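Local structure of pumilio homolog 23 (Arabidopsis thaliana, 5WZJ) at residues S467-R470 against V471-F475; H426-G429 against C430-L433; T452-A456 against E457-E461. The protein binds RNA sequence-specifically through pumilio repeats that recognise 18S rRNA, and probably regulates translation and mRNA stability through mRNA 3'-UTRs. All blocks are in the same frame, centred on the assembly; numbering follows the deposited sequence.

Interaction 1. Residues S467-R470 against V471-F475; sequences SGAR and VIEAF. With nucleotides of chain B.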
loop_
_atom_site.group_PDB
_atom_site.type_symbol
_atom_site.label_atom_id
_atom_site.label_comp_id
_atom_site.label_asym_id
_atom_site.label_seq_id
_atom_site.Cartn_x
_atom_site.Cartn_y
_atom_site.Cartn_z
ATOM N N SER A 467 -16.913 -4.756 2.931
ATOM C CA SER A 467 -16.082 -4.756 4.134
ATOM C C SER A 467 -16.648 -5.660 5.230
ATOM O O SER A 467 -15.895 -6.413 5.867
ATOM C CB SER A 467 -15.926 -3.329 4.675
ATOM O OG SER A 467 -15.357 -2.478 3.691
ATOM N N GLY A 468 -17.962 -5.596 5.469
ATOM C CA GLY A 468 -18.567 -6.446 6.486
ATOM C C GLY A 468 -18.372 -7.930 6.222
ATOM O O GLY A 468 -18.197 -8.718 7.152
ATOM N N ALA A 469 -18.408 -8.338 4.952
ATOM C CA ALA A 469 -18.201 -9.752 4.633
ATOM C C ALA A 469 -16.843 -10.243 5.137
ATOM O O ALA A 469 -16.714 -11.392 5.588
ATOM C CB ALA A 469 -18.334 -9.978 3.121
ATOM N N ARG A 470 -15.823 -9.374 5.104
ATOM C CA ARG A 470 -14.511 -9.740 5.644
ATOM C C ARG A 470 -14.562 -9.988 7.150
ATOM O O ARG A 470 -13.828 -10.837 7.670
ATOM C CB ARG A 470 -13.491 -8.646 5.336
ATOM C CG ARG A 470 -13.386 -8.314 3.850
ATOM C CD ARG A 470 -12.749 -9.448 3.075
ATOM N NE ARG A 470 -12.147 -8.938 1.847
ATOM C CZ ARG A 470 -11.053 -9.431 1.273
ATOM N NH1 ARG A 470 -10.424 -10.470 1.805
ATOM N NH2 ARG A 470 -10.585 -8.872 0.161
ATOM N N VAL A 471 -15.402 -9.242 7.872
ATOM C CA VAL A 471 -15.534 -9.462 9.313
ATOM C C VAL A 471 -16.105 -10.850 9.584
ATOM O O VAL A 471 -15.566 -11.620 10.393
ATOM C CB VAL A 471 -16.400 -8.354 9.953
ATOM C CG1 VAL A 471 -16.549 -8.585 11.467
ATOM C CG2 VAL A 471 -15.769 -6.971 9.710
ATOM N N ILE A 472 -17.209 -11.188 8.905
ATOM C CA ILE A 472 -17.815 -12.512 9.053
ATOM C C ILE A 472 -16.809 -13.617 8.736
ATOM O O ILE A 472 -16.706 -14.614 9.466
ATOM C CB ILE A 472 -19.078 -12.610 8.173
ATOM C CG1 ILE A 472 -20.176 -11.712 8.761
ATOM C CG2 ILE A 472 -19.565 -14.069 8.062
ATOM C CD1 ILE A 472 -21.415 -11.655 7.906
ATOM N N GLU A 473 -16.019 -13.444 7.668
ATOM C CA GLU A 473 -15.071 -14.482 7.278
ATOM C C GLU A 473 -13.959 -14.625 8.303
ATOM O O GLU A 473 -13.493 -15.739 8.568
ATOM C CB GLU A 473 -14.496 -14.182 5.886
ATOM C CG GLU A 473 -15.509 -14.414 4.762
ATOM C CD GLU A 473 -15.073 -13.818 3.432
ATOM O OE1 GLU A 473 -13.855 -13.600 3.229
ATOM O OE2 GLU A 473 -15.957 -13.555 2.597
ATOM N N ALA A 474 -13.519 -13.513 8.893
ATOM C CA ALA A 474 -12.515 -13.605 9.946
ATOM C C ALA A 474 -13.071 -14.341 11.165
ATOM O O ALA A 474 -12.365 -15.146 11.788
ATOM C CB ALA A 474 -12.024 -12.203 10.329
ATOM N N PHE A 475 -14.331 -14.073 11.525
ATOM C CA PHE A 475 -14.970 -14.831 12.603
ATOM C C PHE A 475 -15.049 -16.320 12.272
ATOM O O PHE A 475 -14.762 -17.166 13.122
ATOM C CB PHE A 475 -16.367 -14.277 12.879
ATOM C CG PHE A 475 -17.243 -15.200 13.695
ATOM C CD1 PHE A 475 -17.015 -15.377 15.049
ATOM C CD2 PHE A 475 -18.326 -15.846 13.110
ATOM C CE1 PHE A 475 -17.835 -16.212 15.808
ATOM C CE2 PHE A 475 -19.157 -16.678 13.861
ATOM C CZ PHE A 475 -18.894 -16.871 15.210
ATOM P P G B 2 -10.659 -9.483 -7.797
ATOM O OP1 G B 2 -10.256 -8.233 -8.489
ATOM O OP2 G B 2 -9.633 -10.475 -7.392
ATOM O "O5'" G B 2 -11.445 -9.024 -6.489
ATOM C "C5'" G B 2 -12.756 -8.485 -6.575
ATOM C "C4'" G B 2 -13.299 -8.163 -5.203
ATOM O "O4'" G B 2 -13.496 -9.375 -4.443
ATOM C "C3'" G B 2 -12.403 -7.303 -4.327
ATOM O "O3'" G B 2 -12.605 -5.931 -4.624
ATOM C "C2'" G B 2 -12.819 -7.680 -2.898
ATOM O "O2'" G B 2 -13.856 -6.824 -2.433
ATOM C "C1'" G B 2 -13.387 -9.101 -3.070
ATOM N N9 G B 2 -12.607 -10.165 -2.411
ATOM C C8 G B 2 -11.380 -10.722 -2.714
ATOM N N7 G B 2 -11.030 -11.676 -1.880
ATOM C C5 G B 2 -12.093 -11.749 -0.978
ATOM C C6 G B 2 -12.315 -12.577 0.157
ATOM O O6 G B 2 -11.582 -13.453 0.621
ATOM N N1 G B 2 -13.533 -12.301 0.778
ATOM C C2 G B 2 -14.427 -11.346 0.371
ATOM N N2 G B 2 -15.548 -11.225 1.087
ATOM N N3 G B 2 -14.243 -10.569 -0.687
ATOM C C4 G B 2 -13.066 -10.827 -1.300
ATOM P P A B 3 -11.520 -4.809 -4.246
ATOM O OP1 A B 3 -11.471 -3.877 -5.408
ATOM O OP2 A B 3 -10.278 -5.451 -3.745
ATOM O "O5'" A B 3 -12.209 -4.020 -3.045
ATOM C "C5'" A B 3 -13.474 -3.389 -3.208
ATOM C "C4'" A B 3 -13.959 -2.789 -1.910
ATOM O "O4'" A B 3 -14.219 -3.848 -0.953
ATOM C "C3'" A B 3 -12.980 -1.864 -1.189
ATOM O "O3'" A B 3 -13.006 -0.542 -1.698
ATOM C "C2'" A B 3 -13.419 -1.966 0.272
ATOM O "O2'" A B 3 -14.538 -1.131 0.538
ATOM C "C1'" A B 3 -13.883 -3.420 0.351
ATOM N N9 A B 3 -12.852 -4.323 0.891
ATOM C C8 A B 3 -12.157 -5.304 0.218
ATOM N N7 A B 3 -11.325 -5.970 0.994
ATOM C C5 A B 3 -11.504 -5.389 2.257
ATOM C C6 A B 3 -10.930 -5.632 3.516
ATOM N N6 A B 3 -10.002 -6.568 3.732
ATOM N N1 A B 3 -11.340 -4.876 4.567
ATOM C C2 A B 3 -12.262 -3.933 4.368
ATOM N N3 A B 3 -12.876 -3.610 3.229
ATOM C C4 A B 3 -12.447 -4.378 2.207
HETATM O O HOH W 1 -11.576 -12.570 3.809
#
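Between G468 and A474 the backbone makes ordinary alpha-helical i to i+4 bonds, with I472, E473 and A474 N donating to G468, A469 and R470 O respectively, and this spacing sets A469, R470 and E473 facing the RNA. E473 meets the Watson–Crick edge of G2 of chain B with both carboxylate oxygens. OE1 accepts from G2 N1 at 2.8 Å in a nearly straight bond (165°), and OE2 accepts from G2 N2, also at 2.8 Å. The carboxylate has further partners, K511 in a salt bridge to OE1 and T508 in a hydrogen bond to OE2, a second shell that should hold the group in place. One turn back, A469 CB lies 3.7 Å from G2 N2. This is the PUF reading scheme in Pumilio repeat 7: two residues a helical turn apart address a base edge, and the residue following the first holds the position that stacks. Here that residue is R470. A bend at chi2 (-70°) brings its guanidinium flat against G2, with NH1 3.3 Å from G2 C6, while the N6 edge of A3 of chain B reaches the opposite face near its rim, the base itself strongly tilted. NH2 also makes a weak hydrogen bond to A3 N7. A water accepts from NH1 and donates to E473 OE1 at 2.6 Å, joining two groups whose opposite charges do not touch directly. An alanine here takes away the guanidinium, which would probably leave a gap beside the face of G2, A3 N7 without its weak donor and the bridging water without NH1. S467 OG donates to A3 N3 at 2.8 Å, and K424 hydrogen-bonds to the same oxygen.

Interaction 2. Residues H426-G429 against C430-L433; sequences HVMG and CLIL. With nucleotides of chain B.
C430 N donates to H426 O at 2.9 Å, the first of the regular backbone hydrogen bonds here; L431, I432 and L433 N follow in step, donating to V427, M428 and G429 O. H426 also caps the helix that begins at V427: its imidazole turns back so that ND1 accepts from G429 N at 3.0 Å, the amide lying almost in the ring plane. Thus H426 serves the first turn through both its ring nitrogen and its carbonyl. Apolar contacts make up a second group. V427 CG1, anti to the backbone N (chi1 171°), lies 4.0 Å from L431 CD1, and M428 SD approaches the same methyl. Contacts with the RNA form the third group, for helix 427-436 of the NOP9-like PUF repeat domain sets its first turn on the RNA, and all are van der Waals. M428 bends at both chi2 and chi3, laying CE 3.3 Å from O4' of U5 of chain B. V427 CG1 touches O4' of U4 of chain B at 3.5 Å, and L431 CD1 lies 3.8 Å from U4 O2. Because it accepts a hydrogen bond, ND1 of H426 is likely to be unprotonated; the side chains of V427, M428 and L431 offer only carbon and sulfur, consistent with packing against U4 and U5 and not with polar recognition of their bases.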
loop_
_atom_site.group_PDB
_atom_site.type_symbol
_atom_site.label_atom_id
_atom_site.label_comp_id
_atom_site.label_asym_id
_atom_site.label_seq_id
_atom_site.Cartn_x
_atom_site.Cartn_y
_atom_site.Cartn_z
ATOM N N HIS A 426 -17.855 0.746 7.523
ATOM C CA HIS A 426 -16.647 1.533 7.739
ATOM C C HIS A 426 -15.403 0.682 7.515
ATOM O O HIS A 426 -15.241 -0.372 8.143
ATOM C CB HIS A 426 -16.669 2.085 9.163
ATOM C CG HIS A 426 -15.654 3.153 9.420
ATOM N ND1 HIS A 426 -14.457 2.901 10.056
ATOM C CD2 HIS A 426 -15.668 4.481 9.150
ATOM C CE1 HIS A 426 -13.772 4.027 10.161
ATOM N NE2 HIS A 426 -14.484 5.000 9.618
ATOM N N VAL A 427 -14.500 1.154 6.650
ATOM C CA VAL A 427 -13.366 0.317 6.249
ATOM C C VAL A 427 -12.458 0.013 7.440
ATOM O O VAL A 427 -12.110 -1.147 7.696
ATOM C CB VAL A 427 -12.591 0.969 5.084
ATOM C CG1 VAL A 427 -11.298 0.204 4.817
ATOM C CG2 VAL A 427 -13.450 0.961 3.817
ATOM N N MET A 428 -12.058 1.039 8.192
ATOM C CA MET A 428 -11.104 0.789 9.267
ATOM C C MET A 428 -11.762 0.049 10.430
ATOM O O MET A 428 -11.135 -0.813 11.060
ATOM C CB MET A 428 -10.478 2.105 9.739
ATOM C CG MET A 428 -9.386 1.917 10.779
ATOM S SD MET A 428 -7.994 0.929 10.183
ATOM C CE MET A 428 -7.227 2.091 9.055
ATOM N N GLY A 429 -13.030 0.355 10.716
ATOM C CA GLY A 429 -13.743 -0.409 11.726
ATOM C C GLY A 429 -13.803 -1.883 11.377
ATOM O O GLY A 429 -13.588 -2.746 12.231
ATOM N N CYS A 430 -14.051 -2.192 10.101
ATOM C CA CYS A 430 -14.083 -3.589 9.682
ATOM C C CYS A 430 -12.690 -4.218 9.684
ATOM O O CYS A 430 -12.560 -5.412 9.968
ATOM C CB CYS A 430 -14.741 -3.708 8.309
ATOM S SG CYS A 430 -16.515 -3.380 8.338
ATOM N N LEU A 431 -11.638 -3.437 9.411
ATOM C CA LEU A 431 -10.281 -3.970 9.533
ATOM C C LEU A 431 -9.919 -4.242 10.991
ATOM O O LEU A 431 -9.280 -5.257 11.292
ATOM C CB LEU A 431 -9.259 -3.014 8.897
ATOM C CG LEU A 431 -9.282 -2.910 7.364
ATOM C CD1 LEU A 431 -8.499 -1.666 6.894
ATOM C CD2 LEU A 431 -8.716 -4.171 6.711
ATOM N N ILE A 432 -10.302 -3.343 11.906
ATOM C CA ILE A 432 -10.121 -3.605 13.332
ATOM C C ILE A 432 -10.764 -4.938 13.706
ATOM O O ILE A 432 -10.149 -5.793 14.356
ATOM C CB ILE A 432 -10.705 -2.449 14.163
ATOM C CG1 ILE A 432 -9.873 -1.184 13.963
ATOM C CG2 ILE A 432 -10.749 -2.813 15.650
ATOM C CD1 ILE A 432 -10.473 0.050 14.605
ATOM N N LEU A 433 -11.999 -5.149 13.243
ATOM C CA LEU A 433 -12.743 -6.366 13.568
ATOM C C LEU A 433 -12.077 -7.600 12.971
ATOM O O LEU A 433 -12.051 -8.663 13.602
ATOM C CB LEU A 433 -14.183 -6.228 13.069
ATOM C CG LEU A 433 -15.063 -5.262 13.876
ATOM C CD1 LEU A 433 -16.336 -4.914 13.106
ATOM C CD2 LEU A 433 -15.424 -5.894 15.223
ATOM P P U B 5 -8.113 3.692 1.986
ATOM O OP1 U B 5 -9.383 4.214 1.429
ATOM O OP2 U B 5 -6.792 4.084 1.434
ATOM O "O5'" U B 5 -8.087 3.998 3.549
ATOM C "C5'" U B 5 -9.197 3.660 4.370
ATOM C "C4'" U B 5 -9.184 4.442 5.658
ATOM O "O4'" U B 5 -8.064 3.998 6.472
ATOM C "C3'" U B 5 -9.013 5.948 5.489
ATOM O "O3'" U B 5 -9.690 6.597 6.553
ATOM C "C2'" U B 5 -7.506 6.133 5.668
ATOM O "O2'" U B 5 -7.119 7.429 6.069
ATOM C "C1'" U B 5 -7.202 5.091 6.740
ATOM N N1 U B 5 -5.825 4.578 6.723
ATOM C C2 U B 5 -5.122 4.643 7.910
ATOM O O2 U B 5 -5.592 5.124 8.922
ATOM N N3 U B 5 -3.848 4.140 7.871
ATOM C C4 U B 5 -3.223 3.582 6.778
ATOM O O4 U B 5 -2.074 3.175 6.912
ATOM C C5 U B 5 -4.012 3.537 5.584
ATOM C C6 U B 5 -5.265 4.020 5.594
ATOM P P U B 4 -11.684 0.106 -2.354
ATOM O OP1 U B 4 -12.110 1.409 -2.922
ATOM O OP2 U B 4 -10.941 -0.917 -3.137
ATOM O "O5'" U B 4 -10.752 0.404 -1.103
ATOM C "C5'" U B 4 -11.220 1.177 -0.007
ATOM C "C4'" U B 4 -10.262 1.065 1.148
ATOM O "O4'" U B 4 -10.214 -0.324 1.573
ATOM C "C3'" U B 4 -8.818 1.463 0.821
ATOM O "O3'" U B 4 -8.226 2.098 1.945
ATOM C "C2'" U B 4 -8.129 0.124 0.607
ATOM O "O2'" U B 4 -6.739 0.120 0.863
ATOM C "C1'" U B 4 -8.873 -0.763 1.599
ATOM N N1 U B 4 -8.805 -2.185 1.242
ATOM C C2 U B 4 -8.192 -3.003 2.166
ATOM O O2 U B 4 -7.778 -2.595 3.243
ATOM N N3 U B 4 -8.103 -4.321 1.791
ATOM C C4 U B 4 -8.529 -4.873 0.603
ATOM O O4 U B 4 -8.366 -6.083 0.436
ATOM C C5 U B 4 -9.137 -3.951 -0.318
ATOM C C6 U B 4 -9.244 -2.658 0.020
#

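Interaction 3. Residues T452-A456 against E457-E461; sequences TSMKA and EYITE
M454 and I459 form the close-packed inner side of this turn: M454 CB lies 3.6 Å from I459 CG1, and the chain of M454, bent at chi3 (54°), carries CE to 3.6 Å from Y458 CB, the two side chains meeting at about a right angle. Backbone bonds accompany this packing. I459 N donates to K455 O at 3.0 Å and T460 N to A456 O at 2.9 Å, while E457 O accepts from E461 N and from T460 OG1, the hydroxyl reaching it from above the carbonyl plane. The bonds to K455 O and A456 O open helix 456-463 in Pumilio repeat 7, with K455 at the N-cap and K491 hydrogen-bonded to the carbonyls of T452 and M454 just before it. K455, extended beyond CG, passes obliquely over one face of the Y458 ring, and its CE is packed closely there, 3.5 Å from the centroid in a CH-pi contact. The ring of Y458 is itself stacked with W419. Looseness begins at the end of the exposed lysine. Its ammonium overshoots the ring centre, giving an off-centre cation-pi interaction with NZ at 4.4 Å from the centroid. E457 runs alongside K455, yet its OE2 stays 3.7 Å from NZ, a long salt bridge.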
loop_
_atom_site.group_PDB
_atom_site.type_symbol
_atom_site.label_atom_id
_atom_site.label_comp_id
_atom_site.label_asym_id
_atom_site.label_seq_id
_atom_site.Cartn_x
_atom_site.Cartn_y
_atom_site.Cartn_z
ATOM N N THR A 452 -22.493 -12.931 17.071
ATOM C CA THR A 452 -23.421 -14.051 16.893
ATOM C C THR A 452 -24.816 -13.751 17.421
ATOM O O THR A 452 -25.745 -14.505 17.103
ATOM C CB THR A 452 -22.915 -15.328 17.567
ATOM O OG1 THR A 452 -22.751 -15.101 18.974
ATOM C CG2 THR A 452 -21.589 -15.772 16.953
ATOM N N SER A 453 -24.981 -12.685 18.215
ATOM C CA SER A 453 -26.300 -12.253 18.681
ATOM C C SER A 453 -27.048 -11.405 17.672
ATOM O O SER A 453 -28.263 -11.257 17.810
ATOM C CB SER A 453 -26.194 -11.425 19.967
ATOM O OG SER A 453 -25.772 -12.236 21.045
ATOM N N MET A 454 -26.355 -10.795 16.711
ATOM C CA MET A 454 -27.019 -9.888 15.783
ATOM C C MET A 454 -28.146 -10.618 15.065
ATOM O O MET A 454 -28.031 -11.802 14.736
ATOM C CB MET A 454 -26.018 -9.319 14.764
ATOM C CG MET A 454 -25.069 -8.262 15.335
ATOM S SD MET A 454 -23.736 -7.857 14.176
ATOM C CE MET A 454 -24.653 -7.433 12.705
ATOM N N LYS A 455 -29.251 -9.912 14.841
ATOM C CA LYS A 455 -30.398 -10.564 14.240
ATOM C C LYS A 455 -30.125 -10.834 12.765
ATOM O O LYS A 455 -29.238 -10.233 12.146
ATOM C CB LYS A 455 -31.660 -9.718 14.420
ATOM C CG LYS A 455 -31.585 -8.344 13.783
ATOM C CD LYS A 455 -32.842 -7.536 14.104
ATOM C CE LYS A 455 -32.747 -6.123 13.558
ATOM N NZ LYS A 455 -33.973 -5.318 13.846
ATOM N N ALA A 456 -30.909 -11.762 12.208
ATOM C CA ALA A 456 -30.650 -12.276 10.865
ATOM C C ALA A 456 -30.512 -11.155 9.846
ATOM O O ALA A 456 -29.597 -11.176 9.012
ATOM C CB ALA A 456 -31.769 -13.247 10.453
ATOM N N GLU A 457 -31.379 -10.144 9.911
ATOM C CA GLU A 457 -31.325 -9.122 8.868
ATOM C C GLU A 457 -30.047 -8.289 8.955
ATOM O O GLU A 457 -29.484 -7.906 7.919
ATOM C CB GLU A 457 -32.567 -8.239 8.918
ATOM C CG GLU A 457 -32.757 -7.470 10.185
ATOM C CD GLU A 457 -34.031 -6.648 10.149
ATOM O OE1 GLU A 457 -34.043 -5.604 9.451
ATOM O OE2 GLU A 457 -35.019 -7.067 10.803
ATOM N N TYR A 458 -29.567 -7.996 10.169
ATOM C CA TYR A 458 -28.299 -7.275 10.296
ATOM C C TYR A 458 -27.117 -8.130 9.829
ATOM O O TYR A 458 -26.202 -7.622 9.169
ATOM C CB TYR A 458 -28.073 -6.829 11.743
ATOM C CG TYR A 458 -28.956 -5.689 12.244
ATOM C CD1 TYR A 458 -29.799 -4.988 11.390
ATOM C CD2 TYR A 458 -28.920 -5.310 13.585
ATOM C CE1 TYR A 458 -30.601 -3.944 11.865
ATOM C CE2 TYR A 458 -29.700 -4.275 14.065
ATOM C CZ TYR A 458 -30.538 -3.596 13.205
ATOM O OH TYR A 458 -31.308 -2.569 13.703
ATOM N N ILE A 459 -27.112 -9.427 10.172
ATOM C CA ILE A 459 -26.029 -10.311 9.741
ATOM C C ILE A 459 -26.020 -10.462 8.221
ATOM O O ILE A 459 -24.954 -10.479 7.596
ATOM C CB ILE A 459 -26.135 -11.679 10.449
ATOM C CG1 ILE A 459 -25.777 -11.544 11.929
ATOM C CG2 ILE A 459 -25.202 -12.689 9.812
ATOM C CD1 ILE A 459 -25.787 -12.873 12.721
ATOM N N THR A 460 -27.196 -10.584 7.595
ATOM C CA THR A 460 -27.208 -10.685 6.134
ATOM C C THR A 460 -26.778 -9.370 5.495
ATOM O O THR A 460 -26.033 -9.370 4.508
ATOM C CB THR A 460 -28.588 -11.102 5.616
ATOM O OG1 THR A 460 -29.533 -10.077 5.910
ATOM C CG2 THR A 460 -29.040 -12.382 6.268
ATOM N N GLU A 461 -27.217 -8.236 6.052
ATOM C CA GLU A 461 -26.722 -6.949 5.568
ATOM C C GLU A 461 -25.202 -6.858 5.681
ATOM O O GLU A 461 -24.537 -6.301 4.795
ATOM C CB GLU A 461 -27.372 -5.802 6.341
ATOM C CG GLU A 461 -28.831 -5.603 6.024
ATOM C CD GLU A 461 -29.042 -5.072 4.625
ATOM O OE1 GLU A 461 -28.981 -3.834 4.454
ATOM O OE2 GLU A 461 -29.249 -5.893 3.703
#

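All three contacts are local, each between adjoining segments, so none closes a long loop; they follow in series along the chain without nesting or crossing. Interaction 2 comes first, in the opening turns of helix 427-436. After helix 445-453, interaction 3 spans the turn into helix 456-463, and interaction 1 occupies the next helix, 468-477. That last helix joins the set: V471 packs on C430 and L433 of interaction 2, while F475 CZ meets T452 CG2 of interaction 3 at 3.4 Å and I472 touches I459. Interactions 2 and 3 do not touch, their centres being about 17 Å apart. Interactions 1 and 2 both face the RNA, whereas interaction 3 stands back from it.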